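PDB 3O0P: sortase family protein from Streptococcus agalactiae, which probably acts as a class C sortase, a transpeptidase that covalently joins pilin subunits during pilus assembly. Local coordinates for residues D12-A17 and G79-I84. Sequence-based numbering, arbitrary orientation.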
loop_
_atom_site.group_PDB
_atom_site.type_symbol
_atom_site.label_atom_id
_atom_site.label_comp_id
_atom_site.label_asym_id
_atom_site.label_seq_id
_atom_site.Cartn_x
_atom_site.Cartn_y
_atom_site.Cartn_z
ATOM N N ASP A 12 -3.248 -12.507 -13.032
ATOM C CA ASP A 12 -4.647 -12.256 -13.342
ATOM C C ASP A 12 -4.944 -10.747 -13.376
ATOM O O ASP A 12 -5.663 -10.279 -14.249
ATOM C CB ASP A 12 -5.579 -12.955 -12.339
ATOM C CG ASP A 12 -5.385 -12.482 -10.888
ATOM O OD1 ASP A 12 -4.284 -12.025 -10.527
ATOM O OD2 ASP A 12 -6.345 -12.587 -10.101
ATOM N N PHE A 13 -4.392 -9.990 -12.430
ATOM C CA PHE A 13 -4.547 -8.530 -12.431
ATOM C C PHE A 13 -3.947 -7.925 -13.705
ATOM O O PHE A 13 -4.567 -7.099 -14.381
ATOM C CB PHE A 13 -3.910 -7.918 -11.164
ATOM C CG PHE A 13 -3.973 -6.415 -11.157
ATOM C CD1 PHE A 13 -5.077 -5.750 -10.636
ATOM C CD2 PHE A 13 -2.946 -5.661 -11.731
ATOM C CE1 PHE A 13 -5.142 -4.364 -10.674
ATOM C CE2 PHE A 13 -3.032 -4.284 -11.769
ATOM C CZ PHE A 13 -4.118 -3.652 -11.236
ATOM N N GLU A 14 -2.724 -8.321 -14.028
ATOM C CA GLU A 14 -2.084 -7.788 -15.212
ATOM C C GLU A 14 -2.930 -8.031 -16.458
ATOM O O GLU A 14 -3.088 -7.145 -17.296
ATOM C CB GLU A 14 -0.690 -8.392 -15.401
ATOM C CG GLU A 14 0.270 -8.082 -14.266
ATOM C CD GLU A 14 1.698 -8.572 -14.496
ATOM O OE1 GLU A 14 2.059 -8.937 -15.632
ATOM O OE2 GLU A 14 2.474 -8.552 -13.523
ATOM N N ARG A 15 -3.427 -9.255 -16.597
ATOM C CA ARG A 15 -4.191 -9.633 -17.782
ATOM C C ARG A 15 -5.458 -8.792 -17.860
ATOM O O ARG A 15 -5.827 -8.274 -18.922
ATOM C CB ARG A 15 -4.538 -11.127 -17.701
ATOM C CG ARG A 15 -5.314 -11.726 -18.843
ATOM C CD ARG A 15 -5.609 -13.207 -18.555
ATOM N NE ARG A 15 -6.239 -13.925 -19.658
ATOM C CZ ARG A 15 -5.569 -14.604 -20.580
ATOM N NH1 ARG A 15 -4.242 -14.669 -20.536
ATOM N NH2 ARG A 15 -6.230 -15.232 -21.535
ATOM N N ALA A 16 -6.150 -8.660 -16.733
ATOM C CA ALA A 16 -7.412 -7.932 -16.736
ATOM C C ALA A 16 -7.199 -6.429 -16.945
ATOM O O ALA A 16 -7.979 -5.785 -17.626
ATOM C CB ALA A 16 -8.164 -8.195 -15.448
ATOM N N ALA A 17 -6.123 -5.875 -16.399
ATOM C CA ALA A 17 -5.848 -4.442 -16.574
ATOM C C ALA A 17 -5.602 -4.143 -18.041
ATOM O O ALA A 17 -6.052 -3.109 -18.560
ATOM C CB ALA A 17 -4.675 -4.022 -15.732
ATOM N N GLY A 79 12.342 -9.995 -2.702
ATOM C CA GLY A 79 11.760 -10.950 -3.634
ATOM C C GLY A 79 10.247 -11.075 -3.568
ATOM O O GLY A 79 9.685 -12.125 -3.921
ATOM N N GLN A 80 9.572 -9.998 -3.173
ATOM C CA GLN A 80 8.122 -10.010 -3.094
ATOM C C GLN A 80 7.441 -9.305 -4.242
ATOM O O GLN A 80 7.822 -8.207 -4.638
ATOM C CB GLN A 80 7.675 -9.401 -1.775
ATOM C CG GLN A 80 8.150 -10.187 -0.612
ATOM C CD GLN A 80 7.809 -11.641 -0.737
ATOM O OE1 GLN A 80 8.692 -12.505 -0.757
ATOM N NE2 GLN A 80 6.529 -11.933 -0.807
ATOM N N LYS A 81 6.426 -9.950 -4.779
ATOM C CA LYS A 81 5.556 -9.351 -5.765
ATOM C C LYS A 81 4.170 -9.855 -5.428
ATOM O O LYS A 81 3.836 -11.010 -5.720
ATOM C CB LYS A 81 5.955 -9.778 -7.163
ATOM C CG LYS A 81 5.095 -9.113 -8.223
ATOM C CD LYS A 81 5.630 -9.356 -9.638
ATOM C CE LYS A 81 4.693 -8.740 -10.683
ATOM N NZ LYS A 81 5.198 -8.848 -12.085
ATOM N N LEU A 82 3.397 -9.008 -4.748
ATOM C CA LEU A 82 2.145 -9.401 -4.116
ATOM C C LEU A 82 0.959 -8.642 -4.658
ATOM O O LEU A 82 1.066 -7.479 -4.992
ATOM C CB LEU A 82 2.204 -9.106 -2.631
ATOM C CG LEU A 82 3.306 -9.812 -1.848
ATOM C CD1 LEU A 82 3.374 -9.257 -0.442
ATOM C CD2 LEU A 82 3.073 -11.323 -1.797
ATOM N N PRO A 83 -0.196 -9.309 -4.729
ATOM C CA PRO A 83 -1.425 -8.553 -5.020
ATOM C C PRO A 83 -1.775 -7.585 -3.902
ATOM O O PRO A 83 -1.533 -7.872 -2.728
ATOM C CB PRO A 83 -2.494 -9.651 -5.128
ATOM C CG PRO A 83 -1.958 -10.782 -4.263
ATOM C CD PRO A 83 -0.460 -10.704 -4.317
ATOM N N ILE A 84 -2.323 -6.438 -4.292
ATOM C CA ILE A 84 -2.877 -5.470 -3.357
ATOM C C ILE A 84 -4.394 -5.503 -3.467
ATOM O O ILE A 84 -4.955 -5.343 -4.556
ATOM C CB ILE A 84 -2.419 -4.025 -3.672
ATOM C CG1 ILE A 84 -0.884 -3.918 -3.770
ATOM C CG2 ILE A 84 -2.960 -3.077 -2.611
ATOM C CD1 ILE A 84 -0.428 -2.580 -4.350
#
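Glu14 on helix 11-18 and Lys81 on strand 80-85 reach for each other across a wide gap, their CA atoms 12.3 Å apart, and the two backbones never touch. The side chains approach from opposite directions and span the whole distance. Lys81 is stretched out fully, with CG anti to the backbone N (chi1 -177°) and the later torsions all extended, which carries the ammonium group clear of the strand. Glu14 meets it with CG anti to its own carbonyl carbon (chi1 -62°) and the chain extended beyond that. NZ of Lys81 donates to OE2 of Glu14 at 3.1 Å, approaching nearly in line with the C-O bond, and Lys81 CE follows at 3.6 Å from the same oxygen. The second carboxylate oxygen takes little part, since Glu14 OE1 stays 4.7 Å from Lys81 NZ. This is a one-oxygen salt bridge at the surface, where solvent probably weakens the attraction. Two residues earlier, Asp12 makes its own ties: OD1 accepts a weak bond from the backbone N of Phe13, while OD2 takes a salt bridge from Lys69 and a hydrogen bond from Ser67. Phe13 is buried, yet its closest approach to 79-84 is 6.1 Å, from CD1 of Phe13 to the carbonyl O of Ile84. Ile72 of strand 71-75 is touched by the side chains of Phe13, Glu14 and Lys81 alike, a neighbour common to helix and strand. Strand 71-75 pairs antiparallel with strand 80-85, and Gly79 and Gln80 form a G1 bulge at the start of the latter. The short N-terminal helix thus meets the sheet directly at Ile72 and, through Glu14, at Gln143 of strand 139-143, while its tie to strand 80-85 is the single salt bridge; Val66, in a loop, touches both Phe13 and Ala16.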